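Local coordinates for putative hemin transport system, substrate-binding protein (Burkholderia cenocepacia J2315, PDB 5GIZ) that binds heme in the periplasm and probably hands it to a partner membrane transporter for bacterial heme uptake, at residues A[12-17]-A[105-110]; A[130-135]-A[257-262]; A[153-158]-A[163-168]; A[172-177]-A[249-254]; A[183-188]-A[200-205]. One frame throughout, in Å; residues are numbered along the deposited sequence.

Contact 1: residues A[12-17]-A[105-110]; sequences GGALAE and RAKITG
L15, in the first turn of helix 13-23, and K107, in the middle of helix 101-114, mark the closest passage of the two backbones, their CA atoms 7.0 Å apart. At that spacing the gap is bridged mainly by one long side chain. K107 leaves its helix with CG beside the backbone N (chi1 -69°) and runs extended from there, so its methylenes pass L15 and its ammonium reaches the start of the other helix. L15 meets the chain across its length, the two side chains at about a right angle, with L15 CD2 4.0 Å from K107 CG and 4.1 Å from K107 CD. Farther out, K107 NZ lies 3.9 Å from A14 CB. The buried ammonium is held by a salt bridge to E97 and a hydrogen bond to the carbonyl O of F251, while its contact with A14 is through the methyl alone. G13, next to them, binds heme in the loaded protein. The lysine therefore works in two parts here: an aliphatic stem packed against the helix, and a buried ammonium whose charge is probably balanced by E97.

Contact 2: residues A[130-135]-A[257-262]; sequences RDWQAA and LAVTTL
A135 and T260 stand where two helices lie against each other, their CA atoms only 5.5 Å apart. This is helix-helix packing between 118-141, the long helix that links the two lobes in this class of periplasmic binding protein, and the C-terminal helix 255-269. The small methyl of A135 allows the close approach: its CB points at the partner helix and comes 3.4 Å from T260 OG1. That hydroxyl is engaged within its own helix, hydrogen-bonded to the carbonyl O of P256, so the alanine meets an oxygen already occupied.

The apolar part of the contact is made by W132 and V259. W132 starts out pointing away from the second helix, but with CG anti to the backbone N (chi1 -177°) its indole swings back along the helix surface. Its six-membered ring presents an edge: V259 CG2 lies in the ring plane, 3.8 Å from W132 CZ3 and 4.2 Å from W132 CH2. Y178 makes an edge-to-face contact with the same indole, which ties helix 171-178 to this pair.

A third kind of interaction stays inside the C-terminal helix. L257 O accepts two bonds from T261, which reach it from opposite faces of the carbonyl plane: T261 N at 2.8 Å, and T261 OG1 at 2.7 Å, standing 37° out of that plane.

Contact 3: residues A[153-158]-A[163-168]; sequences LFVLNH and ALVAGQ
L164 N gives N157 O the shortest bond of this beta hairpin, 2.7 Å and almost straight at 178°, though the donor sits 24° off the carbonyl plane. Strands 151-159 and 162-166 run antiparallel, with L156 N bonded to L164 O and A166 N to F154 O. V155 pairs with V165 and H158 with A163, so L156 and N157 together face the single L164: a beta bulge, and L156 has accordingly left extended backbone angles.

Side chains sort to two faces. On one, L153 CD1 meets V165 CG1 at 3.8 Å, and A163 lies over a face of the H158 imidazole, its CB 4.2 Å from the ring centroid in a CH-pi contact. H158, which binds heme in the loaded protein, has its NE2 hydrogen-bonded to T226. On the other face N157 lies alongside L164; its CG is wedged between backbone N and carbonyl carbon (chi1 66°), which brings N157 OD1 to 3.3 Å from L164 CB. The F154 ring turns an edge to A166 CB and also touches A172 and Y191, both heme-binding residues.

Where the strands part, a water bridges them, accepting from F154 N at 2.8 Å and donating to A166 O at 2.9 Å.

Contact 4: residues A[172-177]-A[249-254]; sequences ADAMIR and LGFGPR
A172 and L249 bring helix 171-178 closest to the chain between helices 245-249 and 255-269, with CA atoms 6.2 Å apart, just before the backbone turns at F251 into positive phi (56°). The L249 isobutyl lies against the first turn of the helix, its CD2 3.7 Å from A172 N and 3.9 Å from A172 CB. F251 reaches the same turn two residues on with the far end of its ring, where CZ approaches A174 CB at 3.7 Å. M175 comes past from the other direction: its chain, bent at chi2 and chi3 (-64° and -67°), curls so that the sulfur lies oblique to the ring, M175 SD being 4.4 Å from the F251 centroid. This Met-aromatic contact is backed by M175 packing on helix 255-269.

D173 and R177 form a salt bridge along the same helix. The guanidinium grips side-on, NE and NH2 of R177 both reaching D173 OD2 at 2.8 Å, while N183 and Q168 hydrogen-bond to the other oxygen, OD1. Across the contact itself, however, no hydrogen bond forms. The side chains meet through carbon and sulfur at the helix start, where A171 and A172 bind heme in the loaded protein, so this junction near the protein's centre rests on apolar and Met-aromatic contact.

Contact 5: residues A[183-188]-A[200-205]; sequences NAMQGF and AAAAPD
M185 touches the end of helix 196-202 with its sulfur and the F188 ring with its terminal methyl. The methyl comes in the ring plane, at the edge, with M185 CE 3.8 Å from F188 CE1; K192 makes a cation-pi contact with the same phenyl. The Q186 amide is the next flat group. Its NE2 bonds to N183 O at 2.9 Å, the acceptor nearly in the amide plane and the N-H aimed well, at 168°. N183 in turn accepts from M185 N at its OD1, but the donor stands 53° above the plane of that side-chain carbonyl.

Against the helix end the contact is compact and made of small groups. A202 CB is met by two atoms of segment 183-188: A184 O lies 3.4 Å from it and M185 SD 3.6 Å. M185 begins by pointing away, and the bends at chi2 and chi3 turn its sulfur back to the alanine. A184 CB also sits 4.1 Å from P204 CB. The carbonyls of A184 and A202 both accept from the guanidinium of R151, which thus bonds to both segments.

A203 breaks the helix with positive phi and the chain turns into strand 206-210. Across from A202, A184 lies within an Asx turn, N183 OD1 to M185 N, which carries segment 183-188 away from the short strand 182-183 at the margin of this α/β lobe.

Contact 4 lies nearest the centre of the chain and touches all four others. Toward contact 1 it adds a salt bridge between E17 and R254; toward contact 2 it shares M175, whose methyl packs on V259. Contacts 3 and 5 belong to the lobe on the far side of the centre from contact 1, and Q168 bonds the hairpin to the chain around M185. Contact 3 is backbone-bonded sheet, whereas contacts 1, 2, 4 and 5 make no hydrogen bond between their own segments. Contact 2, between the linking helix and the C-terminal helix, is only partly buried; contact 5, though buried, is farthest from the centre, with exposed neighbours such as Q186 and A201.

Contact 1: residues A[12-17]-A[105-110]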
# COMPACT_ATOMS: atom_id res chain seq x y z
N GLY A 12 -1.24 1.06 10.26
CA GLY A 12 -1.39 0.82 8.86
C GLY A 12 -1.39 2.13 8.10
O GLY A 12 -2.25 2.98 8.26
N GLY A 13 -0.39 2.31 7.25
CA GLY A 13 -0.21 3.56 6.56
C GLY A 13 -1.43 4.11 5.83
O GLY A 13 -1.73 5.30 5.87
N ALA A 14 -2.17 3.24 5.16
CA ALA A 14 -3.35 3.70 4.48
C ALA A 14 -4.44 4.15 5.40
O ALA A 14 -5.25 4.97 5.02
CB ALA A 14 -3.88 2.61 3.54
N LEU A 15 -4.57 3.52 6.59
CA LEU A 15 -5.50 3.96 7.58
C LEU A 15 -5.16 5.32 8.10
O LEU A 15 -6.04 6.18 8.32
CB LEU A 15 -5.65 2.93 8.74
CG LEU A 15 -6.35 1.65 8.41
CD1 LEU A 15 -6.52 0.89 9.73
CD2 LEU A 15 -7.72 1.86 7.79
N ALA A 16 -3.86 5.59 8.31
CA ALA A 16 -3.46 6.90 8.74
C ALA A 16 -3.76 7.94 7.66
O ALA A 16 -4.24 9.03 7.95
CB ALA A 16 -1.99 6.94 9.13
N GLU A 17 -3.46 7.60 6.41
CA GLU A 17 -3.82 8.49 5.31
C GLU A 17 -5.30 8.78 5.31
O GLU A 17 -5.70 9.94 5.06
CB GLU A 17 -3.42 7.89 3.97
CG GLU A 17 -1.91 7.84 3.73
CD GLU A 17 -1.55 7.60 2.29
OE1 GLU A 17 -2.21 8.15 1.39
OE2 GLU A 17 -0.61 6.84 2.00
N ARG A 105 -12.80 2.02 -0.25
CA ARG A 105 -14.04 2.74 0.08
C ARG A 105 -14.54 2.35 1.47
O ARG A 105 -15.04 3.22 2.24
CB ARG A 105 -15.10 2.47 -0.96
CG ARG A 105 -14.65 2.97 -2.31
CD ARG A 105 -15.61 2.61 -3.37
NE ARG A 105 -16.69 3.57 -3.39
CZ ARG A 105 -17.98 3.31 -3.23
NH1 ARG A 105 -18.43 2.08 -2.88
NH2 ARG A 105 -18.85 4.34 -3.39
N ALA A 106 -14.37 1.08 1.87
CA ALA A 106 -14.76 0.63 3.20
C ALA A 106 -13.86 1.20 4.29
O ALA A 106 -14.30 1.45 5.39
CB ALA A 106 -14.77 -0.90 3.26
N LYS A 107 -12.59 1.44 3.98
CA LYS A 107 -11.70 2.11 4.92
C LYS A 107 -12.20 3.56 5.12
O LYS A 107 -12.23 4.08 6.20
CB LYS A 107 -10.25 2.11 4.42
CG LYS A 107 -9.56 0.76 4.41
CD LYS A 107 -8.15 0.81 3.85
CE LYS A 107 -7.64 -0.55 3.38
NZ LYS A 107 -6.20 -0.49 2.95
N ILE A 108 -12.57 4.22 4.02
CA ILE A 108 -13.05 5.60 4.14
C ILE A 108 -14.28 5.67 5.05
O ILE A 108 -14.32 6.43 6.01
CB ILE A 108 -13.34 6.24 2.76
CG1 ILE A 108 -12.01 6.40 1.99
CG2 ILE A 108 -14.04 7.59 2.87
CD1 ILE A 108 -12.16 6.73 0.53
N THR A 109 -15.29 4.87 4.75
CA THR A 109 -16.53 4.96 5.50
C THR A 109 -16.35 4.40 6.91
O THR A 109 -16.94 4.93 7.87
CB THR A 109 -17.69 4.21 4.76
OG1 THR A 109 -17.41 2.82 4.58
CG2 THR A 109 -17.91 4.88 3.42
N GLY A 110 -15.57 3.33 7.04
CA GLY A 110 -15.29 2.70 8.33
C GLY A 110 -14.50 3.58 9.31
O GLY A 110 -14.81 3.69 10.50

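Contact 2: residues A[130-135]-A[257-262]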
# COMPACT_ATOMS: atom_id res chain seq x y z
N ARG A 130 -15.01 10.22 -7.67
CA ARG A 130 -14.82 11.04 -8.86
C ARG A 130 -13.41 10.81 -9.40
O ARG A 130 -13.20 10.60 -10.59
CB ARG A 130 -15.08 12.51 -8.51
CG ARG A 130 -14.98 13.49 -9.65
CD ARG A 130 -15.54 14.83 -9.19
NE ARG A 130 -14.81 15.45 -8.06
CZ ARG A 130 -15.30 15.75 -6.85
NH1 ARG A 130 -16.57 15.49 -6.51
NH2 ARG A 130 -14.50 16.34 -5.94
N ASP A 131 -12.44 10.86 -8.51
CA ASP A 131 -11.08 10.63 -8.94
C ASP A 131 -10.87 9.22 -9.49
O ASP A 131 -10.11 8.99 -10.46
CB ASP A 131 -10.10 10.89 -7.82
CG ASP A 131 -10.02 12.36 -7.42
OD1 ASP A 131 -10.46 13.25 -8.16
OD2 ASP A 131 -9.49 12.64 -6.37
N TRP A 132 -11.51 8.25 -8.85
CA TRP A 132 -11.41 6.88 -9.33
C TRP A 132 -11.95 6.72 -10.76
O TRP A 132 -11.35 6.06 -11.60
CB TRP A 132 -12.09 5.96 -8.38
CG TRP A 132 -11.95 4.51 -8.79
CD1 TRP A 132 -12.96 3.67 -9.06
CD2 TRP A 132 -10.74 3.75 -8.94
NE1 TRP A 132 -12.47 2.44 -9.39
CE2 TRP A 132 -11.12 2.46 -9.35
CE3 TRP A 132 -9.40 4.05 -8.81
CZ2 TRP A 132 -10.21 1.44 -9.57
CZ3 TRP A 132 -8.47 3.05 -9.08
CH2 TRP A 132 -8.89 1.74 -9.41
N GLN A 133 -13.11 7.29 -11.04
CA GLN A 133 -13.63 7.22 -12.38
C GLN A 133 -12.68 7.84 -13.41
O GLN A 133 -12.46 7.29 -14.48
CB GLN A 133 -15.02 7.87 -12.47
CG GLN A 133 -15.61 7.76 -13.86
CD GLN A 133 -15.90 6.33 -14.25
OE1 GLN A 133 -16.69 5.65 -13.59
NE2 GLN A 133 -15.24 5.84 -15.34
N ALA A 134 -12.08 8.96 -13.06
CA ALA A 134 -11.08 9.62 -13.92
C ALA A 134 -9.89 8.72 -14.14
O ALA A 134 -9.37 8.64 -15.23
CB ALA A 134 -10.69 10.96 -13.32
N ALA A 135 -9.41 8.04 -13.11
CA ALA A 135 -8.28 7.13 -13.23
C ALA A 135 -8.65 5.95 -14.15
O ALA A 135 -7.90 5.57 -15.05
CB ALA A 135 -7.87 6.66 -11.85
N LEU A 257 -4.79 8.26 -7.81
CA LEU A 257 -3.51 8.84 -8.25
C LEU A 257 -2.44 7.82 -8.39
O LEU A 257 -1.65 7.88 -9.33
CB LEU A 257 -3.07 9.93 -7.27
CG LEU A 257 -1.80 10.70 -7.64
CD1 LEU A 257 -1.95 11.46 -8.93
CD2 LEU A 257 -1.45 11.57 -6.45
N ALA A 258 -2.39 6.86 -7.48
CA ALA A 258 -1.43 5.79 -7.58
C ALA A 258 -1.59 4.95 -8.86
O ALA A 258 -0.62 4.62 -9.53
CB ALA A 258 -1.51 4.88 -6.37
N VAL A 259 -2.83 4.59 -9.17
CA VAL A 259 -3.11 3.87 -10.41
C VAL A 259 -2.79 4.75 -11.65
O VAL A 259 -2.14 4.28 -12.56
CB VAL A 259 -4.55 3.38 -10.41
CG1 VAL A 259 -4.96 2.86 -11.79
CG2 VAL A 259 -4.77 2.28 -9.39
N THR A 260 -3.15 6.03 -11.65
CA THR A 260 -2.82 6.90 -12.75
C THR A 260 -1.30 6.98 -12.91
O THR A 260 -0.78 6.98 -14.04
CB THR A 260 -3.40 8.29 -12.49
OG1 THR A 260 -4.82 8.16 -12.36
CG2 THR A 260 -3.12 9.23 -13.63
N THR A 261 -0.57 7.06 -11.81
CA THR A 261 0.85 7.20 -11.84
C THR A 261 1.54 5.96 -12.30
O THR A 261 2.45 6.02 -13.18
CB THR A 261 1.39 7.57 -10.44
OG1 THR A 261 0.77 8.82 -10.02
CG2 THR A 261 2.91 7.77 -10.42
N LEU A 262 1.10 4.80 -11.80
CA LEU A 262 1.65 3.56 -12.32
C LEU A 262 1.41 3.40 -13.85
O LEU A 262 2.28 3.02 -14.60
CB LEU A 262 1.03 2.39 -11.58
CG LEU A 262 1.56 1.02 -12.04
CD1 LEU A 262 3.07 0.96 -11.92
CD2 LEU A 262 0.91 -0.08 -11.22

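Contact 3: residues A[153-158]-A[163-168]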
# COMPACT_ATOMS: atom_id res chain seq x y z
N LEU A 153 6.56 -7.69 -13.72
CA LEU A 153 7.08 -8.42 -12.55
C LEU A 153 7.24 -7.40 -11.45
O LEU A 153 7.95 -6.43 -11.66
CB LEU A 153 8.44 -8.95 -12.90
CG LEU A 153 9.18 -9.64 -11.75
CD1 LEU A 153 8.49 -10.92 -11.37
CD2 LEU A 153 10.65 -9.86 -12.12
N PHE A 154 6.63 -7.66 -10.30
CA PHE A 154 6.85 -6.88 -9.09
C PHE A 154 7.79 -7.56 -8.13
O PHE A 154 7.51 -8.63 -7.65
CB PHE A 154 5.53 -6.52 -8.34
CG PHE A 154 5.80 -5.66 -7.12
CD1 PHE A 154 6.17 -4.37 -7.27
CD2 PHE A 154 5.82 -6.21 -5.85
CE1 PHE A 154 6.50 -3.56 -6.19
CE2 PHE A 154 6.15 -5.38 -4.77
CZ PHE A 154 6.50 -4.10 -4.95
N VAL A 155 8.90 -6.91 -7.90
CA VAL A 155 9.88 -7.29 -6.90
C VAL A 155 9.64 -6.51 -5.62
O VAL A 155 9.78 -5.28 -5.61
CB VAL A 155 11.29 -6.95 -7.40
CG1 VAL A 155 12.33 -7.22 -6.29
CG2 VAL A 155 11.59 -7.75 -8.68
N LEU A 156 9.42 -7.25 -4.53
CA LEU A 156 9.32 -6.62 -3.21
C LEU A 156 10.72 -6.34 -2.65
O LEU A 156 11.00 -5.24 -2.20
CB LEU A 156 8.56 -7.54 -2.26
CG LEU A 156 8.35 -6.97 -0.84
CD1 LEU A 156 7.61 -5.63 -0.90
CD2 LEU A 156 7.62 -7.97 0.02
N ASN A 157 11.55 -7.36 -2.68
CA ASN A 157 12.88 -7.28 -2.11
C ASN A 157 13.74 -8.43 -2.63
O ASN A 157 13.29 -9.26 -3.46
CB ASN A 157 12.80 -7.28 -0.56
CG ASN A 157 12.27 -8.58 0.00
OD1 ASN A 157 12.71 -9.66 -0.37
ND2 ASN A 157 11.33 -8.47 0.94
N HIS A 158 14.99 -8.48 -2.15
CA HIS A 158 15.93 -9.52 -2.52
C HIS A 158 16.51 -10.10 -1.25
O HIS A 158 16.70 -9.38 -0.25
CB HIS A 158 17.13 -8.94 -3.28
CG HIS A 158 16.85 -8.57 -4.70
ND1 HIS A 158 16.13 -7.45 -5.04
CD2 HIS A 158 17.24 -9.14 -5.86
CE1 HIS A 158 16.06 -7.36 -6.36
NE2 HIS A 158 16.75 -8.36 -6.88
N ALA A 163 15.29 -12.58 -5.93
CA ALA A 163 14.21 -11.64 -5.72
C ALA A 163 13.01 -12.33 -5.11
O ALA A 163 12.71 -13.50 -5.46
CB ALA A 163 13.78 -11.03 -7.05
N LEU A 164 12.30 -11.62 -4.25
CA LEU A 164 10.99 -12.05 -3.74
C LEU A 164 9.92 -11.31 -4.55
O LEU A 164 9.95 -10.08 -4.60
CB LEU A 164 10.89 -11.70 -2.26
CG LEU A 164 9.66 -12.23 -1.53
CD1 LEU A 164 9.81 -13.72 -1.27
CD2 LEU A 164 9.43 -11.49 -0.23
N VAL A 165 9.01 -12.06 -5.18
CA VAL A 165 8.10 -11.49 -6.17
C VAL A 165 6.64 -11.78 -5.84
O VAL A 165 6.33 -12.75 -5.16
CB VAL A 165 8.43 -12.00 -7.59
CG1 VAL A 165 9.85 -11.59 -7.94
CG2 VAL A 165 8.25 -13.52 -7.69
N ALA A 166 5.74 -10.91 -6.32
CA ALA A 166 4.32 -10.97 -6.02
C ALA A 166 3.55 -11.84 -7.02
O ALA A 166 3.64 -11.65 -8.23
CB ALA A 166 3.74 -9.58 -6.00
N GLY A 167 2.82 -12.80 -6.47
CA GLY A 167 1.85 -13.56 -7.22
C GLY A 167 0.46 -12.95 -7.04
O GLY A 167 0.31 -11.74 -6.93
N GLN A 168 -0.56 -13.80 -7.06
CA GLN A 168 -1.91 -13.32 -6.89
C GLN A 168 -2.23 -13.04 -5.42
O GLN A 168 -1.44 -13.37 -4.51
CB GLN A 168 -2.87 -14.31 -7.53
CG GLN A 168 -2.90 -14.21 -9.07
CD GLN A 168 -1.61 -14.61 -9.76
OE1 GLN A 168 -1.22 -15.78 -9.81
NE2 GLN A 168 -0.93 -13.61 -10.33
O HOH W 1 4.97 -9.92 -10.07

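Contact 4: residues A[172-177]-A[249-254]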
# COMPACT_ATOMS: atom_id res chain seq x y z
N ALA A 172 0.33 -5.68 -5.15
CA ALA A 172 1.00 -5.46 -6.41
C ALA A 172 0.24 -6.05 -7.61
O ALA A 172 0.13 -5.41 -8.65
CB ALA A 172 2.42 -6.05 -6.36
N ASP A 173 -0.26 -7.28 -7.47
CA ASP A 173 -1.05 -7.91 -8.54
C ASP A 173 -2.25 -7.01 -8.91
O ASP A 173 -2.53 -6.74 -10.06
CB ASP A 173 -1.55 -9.28 -8.07
CG ASP A 173 -2.28 -10.02 -9.15
OD1 ASP A 173 -1.62 -10.70 -9.95
OD2 ASP A 173 -3.52 -9.89 -9.17
N ALA A 174 -2.95 -6.51 -7.90
CA ALA A 174 -4.10 -5.67 -8.12
C ALA A 174 -3.72 -4.36 -8.80
O ALA A 174 -4.36 -3.90 -9.72
CB ALA A 174 -4.81 -5.39 -6.81
N MET A 175 -2.61 -3.77 -8.36
CA MET A 175 -2.19 -2.50 -8.94
C MET A 175 -1.77 -2.61 -10.41
O MET A 175 -2.15 -1.80 -11.27
CB MET A 175 -1.08 -1.84 -8.15
CG MET A 175 -1.50 -1.40 -6.78
SD MET A 175 -2.76 -0.11 -6.77
CE MET A 175 -1.87 1.28 -7.48
N ILE A 176 -1.08 -3.69 -10.70
CA ILE A 176 -0.63 -3.98 -12.07
C ILE A 176 -1.86 -4.12 -12.96
O ILE A 176 -1.94 -3.52 -14.03
CB ILE A 176 0.18 -5.25 -12.07
CG1 ILE A 176 1.59 -4.97 -11.50
CG2 ILE A 176 0.30 -5.83 -13.47
CD1 ILE A 176 2.34 -6.21 -11.16
N ARG A 177 -2.88 -4.87 -12.51
CA ARG A 177 -4.10 -4.97 -13.29
C ARG A 177 -4.91 -3.69 -13.37
O ARG A 177 -5.42 -3.36 -14.47
CB ARG A 177 -4.98 -6.06 -12.72
CG ARG A 177 -4.40 -7.44 -13.02
CD ARG A 177 -5.31 -8.56 -12.48
NE ARG A 177 -5.25 -8.65 -11.04
CZ ARG A 177 -6.25 -8.46 -10.19
NH1 ARG A 177 -7.48 -8.20 -10.62
NH2 ARG A 177 -6.00 -8.57 -8.88
N LEU A 249 1.45 0.60 -2.97
CA LEU A 249 0.85 -0.65 -2.47
C LEU A 249 -0.17 -0.44 -1.36
O LEU A 249 -0.81 -1.42 -0.95
CB LEU A 249 1.93 -1.58 -1.95
CG LEU A 249 3.02 -2.01 -2.94
CD1 LEU A 249 4.17 -2.68 -2.20
CD2 LEU A 249 2.44 -2.87 -4.05
N GLY A 250 -0.31 0.78 -0.85
CA GLY A 250 -1.05 0.99 0.38
C GLY A 250 -2.55 0.77 0.33
O GLY A 250 -3.15 0.47 1.40
N PHE A 251 -3.16 0.94 -0.84
CA PHE A 251 -4.64 0.83 -0.94
C PHE A 251 -5.32 1.80 0.03
O PHE A 251 -6.05 1.40 0.94
CB PHE A 251 -5.09 -0.65 -0.79
CG PHE A 251 -5.07 -1.33 -2.07
CD1 PHE A 251 -3.91 -1.91 -2.54
CD2 PHE A 251 -6.16 -1.26 -2.93
CE1 PHE A 251 -3.85 -2.48 -3.78
CE2 PHE A 251 -6.09 -1.78 -4.21
CZ PHE A 251 -4.94 -2.38 -4.64
N GLY A 252 -5.03 3.08 -0.15
CA GLY A 252 -5.64 4.14 0.59
C GLY A 252 -6.28 5.23 -0.27
O GLY A 252 -6.56 5.02 -1.46
N PRO A 253 -6.50 6.41 0.31
CA PRO A 253 -7.26 7.43 -0.41
C PRO A 253 -6.58 7.96 -1.65
O PRO A 253 -7.17 8.70 -2.41
CB PRO A 253 -7.53 8.51 0.64
CG PRO A 253 -6.50 8.27 1.67
CD PRO A 253 -6.19 6.83 1.69
N ARG A 254 -5.29 7.66 -1.83
CA ARG A 254 -4.58 8.06 -3.06
C ARG A 254 -4.62 7.03 -4.15
O ARG A 254 -3.95 7.15 -5.16
CB ARG A 254 -3.11 8.41 -2.76
CG ARG A 254 -2.91 9.64 -1.88
CD ARG A 254 -1.43 10.00 -1.67
NE ARG A 254 -0.73 9.00 -0.90
CZ ARG A 254 0.62 8.85 -0.86
NH1 ARG A 254 1.40 9.58 -1.64
NH2 ARG A 254 1.16 7.93 -0.08

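Contact 5: residues A[183-188]-A[200-205]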
# COMPACT_ATOMS: atom_id res chain seq x y z
N ASN A 183 0.05 -9.35 -14.44
CA ASN A 183 1.13 -9.84 -13.62
C ASN A 183 1.90 -10.91 -14.37
O ASN A 183 1.30 -11.91 -14.84
CB ASN A 183 0.57 -10.34 -12.27
CG ASN A 183 1.66 -10.61 -11.25
OD1 ASN A 183 2.85 -10.66 -11.58
ND2 ASN A 183 1.28 -10.78 -9.97
N ALA A 184 3.20 -10.71 -14.50
CA ALA A 184 4.05 -11.67 -15.22
C ALA A 184 4.11 -12.99 -14.46
O ALA A 184 4.24 -14.04 -15.05
CB ALA A 184 5.43 -11.12 -15.40
N MET A 185 3.99 -12.92 -13.14
CA MET A 185 3.91 -14.10 -12.30
C MET A 185 2.46 -14.60 -12.15
O MET A 185 1.58 -13.83 -11.75
CB MET A 185 4.44 -13.80 -10.89
CG MET A 185 5.83 -13.21 -10.78
SD MET A 185 7.08 -14.13 -11.72
CE MET A 185 7.00 -15.69 -10.94
N GLN A 186 2.25 -15.89 -12.45
CA GLN A 186 0.95 -16.54 -12.36
C GLN A 186 1.10 -17.89 -11.72
O GLN A 186 2.16 -18.51 -11.84
CB GLN A 186 0.35 -16.70 -13.75
CG GLN A 186 0.03 -15.38 -14.43
CD GLN A 186 -1.11 -14.62 -13.74
OE1 GLN A 186 -2.02 -15.23 -13.17
NE2 GLN A 186 -1.08 -13.27 -13.83
N GLY A 187 0.04 -18.34 -11.07
CA GLY A 187 -0.02 -19.72 -10.57
C GLY A 187 0.25 -19.93 -9.09
O GLY A 187 0.26 -21.06 -8.61
N PHE A 188 0.45 -18.86 -8.34
CA PHE A 188 0.59 -18.94 -6.91
C PHE A 188 0.09 -17.64 -6.28
O PHE A 188 0.04 -16.59 -6.95
CB PHE A 188 2.05 -19.18 -6.50
CG PHE A 188 2.98 -18.06 -6.87
CD1 PHE A 188 3.52 -18.01 -8.13
CD2 PHE A 188 3.31 -17.09 -5.97
CE1 PHE A 188 4.39 -16.97 -8.50
CE2 PHE A 188 4.16 -16.05 -6.31
CZ PHE A 188 4.70 -15.98 -7.58
N ALA A 200 12.28 -16.90 -16.34
CA ALA A 200 12.31 -17.04 -17.79
C ALA A 200 10.88 -17.24 -18.34
O ALA A 200 10.45 -16.56 -19.29
CB ALA A 200 13.21 -18.21 -18.20
N ALA A 201 10.11 -18.10 -17.68
CA ALA A 201 8.70 -18.34 -18.05
C ALA A 201 7.83 -17.09 -17.93
O ALA A 201 6.90 -16.87 -18.71
CB ALA A 201 8.10 -19.42 -17.19
N ALA A 202 8.10 -16.31 -16.89
CA ALA A 202 7.29 -15.13 -16.60
C ALA A 202 7.49 -14.05 -17.67
O ALA A 202 6.57 -13.25 -17.93
CB ALA A 202 7.62 -14.58 -15.23
N ALA A 203 8.71 -14.01 -18.21
CA ALA A 203 9.06 -13.14 -19.38
C ALA A 203 8.51 -11.71 -19.22
O ALA A 203 7.69 -11.24 -20.01
CB ALA A 203 8.52 -13.75 -20.65
N PRO A 204 8.89 -11.06 -18.12
CA PRO A 204 8.37 -9.72 -17.91
C PRO A 204 8.83 -8.72 -18.96
O PRO A 204 9.98 -8.74 -19.39
CB PRO A 204 8.94 -9.34 -16.55
CG PRO A 204 10.15 -10.18 -16.39
CD PRO A 204 9.88 -11.44 -17.10
N ASP A 205 7.94 -7.82 -19.34
CA ASP A 205 8.21 -6.66 -20.17
C ASP A 205 8.73 -5.48 -19.37
O ASP A 205 9.45 -4.70 -19.89
CB ASP A 205 6.96 -6.25 -20.96
CG ASP A 205 6.38 -7.40 -21.75
OD1 ASP A 205 7.20 -8.07 -22.41
OD2 ASP A 205 5.16 -7.70 -21.72